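Protein YrdA (Escherichia coli, PDB 3TIO) belongs to the gamma-class carbonic anhydrase family, forms a trimer with bound zinc and may switch between allosteric conformations, though its catalytic role is uncertain. Local coordinates at residues Ala115-Glu118 / Asp119-Ile123. The protein carries 1 engineered substitution. Numbering follows the deposited sequence.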
# COMPACT_ATOMS: atom_id res chain seq x y z
N ALA A 115 -10.35 -15.84 -7.26
CA ALA A 115 -9.84 -16.67 -6.18
C ALA A 115 -10.99 -17.00 -5.23
O ALA A 115 -11.90 -16.20 -5.03
CB ALA A 115 -8.73 -15.94 -5.43
N ILE A 116 -10.94 -18.20 -4.66
CA ILE A 116 -11.97 -18.66 -3.73
C ILE A 116 -11.31 -19.20 -2.48
O ILE A 116 -10.57 -20.18 -2.54
CB ILE A 116 -12.83 -19.78 -4.35
CG1 ILE A 116 -13.48 -19.30 -5.64
CG2 ILE A 116 -13.87 -20.25 -3.35
CD1 ILE A 116 -14.29 -20.37 -6.35
N VAL A 117 -11.58 -18.57 -1.34
CA VAL A 117 -11.01 -19.02 -0.08
C VAL A 117 -12.13 -19.63 0.76
O VAL A 117 -13.07 -18.94 1.14
CB VAL A 117 -10.36 -17.86 0.69
CG1 VAL A 117 -9.66 -18.39 1.94
CG2 VAL A 117 -9.36 -17.14 -0.22
N GLU A 118 -12.02 -20.92 1.04
CA GLU A 118 -13.03 -21.60 1.84
C GLU A 118 -12.93 -21.21 3.31
O GLU A 118 -12.02 -20.48 3.71
CB GLU A 118 -12.89 -23.12 1.68
CG GLU A 118 -12.78 -23.55 0.22
CD GLU A 118 -12.90 -25.05 0.03
OE1 GLU A 118 -12.51 -25.81 0.94
OE2 GLU A 118 -13.37 -25.47 -1.05
N ASP A 119 -13.86 -21.70 4.13
CA ASP A 119 -13.87 -21.37 5.55
C ASP A 119 -12.67 -21.90 6.32
O ASP A 119 -12.02 -22.86 5.91
CB ASP A 119 -15.15 -21.89 6.21
CG ASP A 119 -16.40 -21.62 5.40
OD1 ASP A 119 -16.53 -20.51 4.85
OD2 ASP A 119 -17.26 -22.53 5.31
N ASP A 120 -12.39 -21.27 7.46
CA ASP A 120 -11.31 -21.66 8.35
C ASP A 120 -9.97 -21.82 7.64
O ASP A 120 -9.36 -22.89 7.65
CB ASP A 120 -11.68 -22.97 9.06
CG ASP A 120 -12.96 -22.85 9.85
OD1 ASP A 120 -13.05 -21.94 10.69
OD2 ASP A 120 -13.88 -23.67 9.64
N VAL A 121 -9.52 -20.74 7.02
CA VAL A 121 -8.26 -20.73 6.30
C VAL A 121 -7.40 -19.57 6.78
O VAL A 121 -7.91 -18.52 7.15
CB VAL A 121 -8.48 -20.59 4.78
CG1 VAL A 121 -7.15 -20.34 4.07
CG2 VAL A 121 -9.14 -21.85 4.23
N MET A 122 -6.09 -19.78 6.78
CA MET A 122 -5.17 -18.73 7.17
C MET A 122 -4.20 -18.51 6.02
O MET A 122 -3.65 -19.46 5.46
CB MET A 122 -4.39 -19.13 8.43
CG MET A 122 -3.51 -18.02 8.97
SD MET A 122 -2.65 -18.49 10.48
CE MET A 122 -4.05 -18.92 11.51
N ILE A 123 -4.02 -17.25 5.65
CA ILE A 123 -3.10 -16.89 4.58
C ILE A 123 -2.00 -16.06 5.23
O ILE A 123 -2.28 -15.06 5.88
CB ILE A 123 -3.81 -16.06 3.49
CG1 ILE A 123 -4.92 -16.89 2.85
CG2 ILE A 123 -2.79 -15.61 2.45
CD1 ILE A 123 -5.82 -16.10 1.92
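The Glu118 carboxylate is gripped at both oxygens, OE1 accepting a hydrogen bond from Ser137 N and OE2 forming a salt bridge with Arg134 NH1, while the carbonyl of the same residue is pressed by the side chain of Val121, with CG2 3.2 Å from Glu118 O and CB behind it at 3.7 Å. This is a corner of the left-handed parallel beta-helix built from hexapeptide repeats, where the chain turns from strand 116-117 into strand 121-123. No hydrogen bond closes the turn: Glu118 O lies 4.2 Å from Val121 N. Glu118 O is buried with no polar partner in the model, and its methyl neighbour is packed tightly against it. Val121 CG2 stands beside its own backbone N and anti to its carbonyl carbon (chi1 of CG1 170°), which brings this branch to the Glu118 carbonyl while CG1 serves the apolar side. There Val117 and Val121 meet at an angle, Val117 CG1 lying 3.8 Å from Val121 CB and equally close to its CG1. Leu135, on the neighbouring strand 134-135, touches both Val117 and Ile123, and Tyr141 packs on Val121, so this coil is stacked on the next. Asp120 takes positive backbone angles (phi 51°, psi 59°), a left-handed conformation that helps bend the chain between the strands. Two more acidic side chains tie the corner to the adjacent coil: Asp119 OD1 accepts a hydrogen bond from Asn101 N, and Asp120 OD1 forms a salt bridge with Arg102 NE. Across the bend, the other Val117 branch makes a looser apolar contact, its CG2 approaching Ile123 CD1 to 4.3 Å.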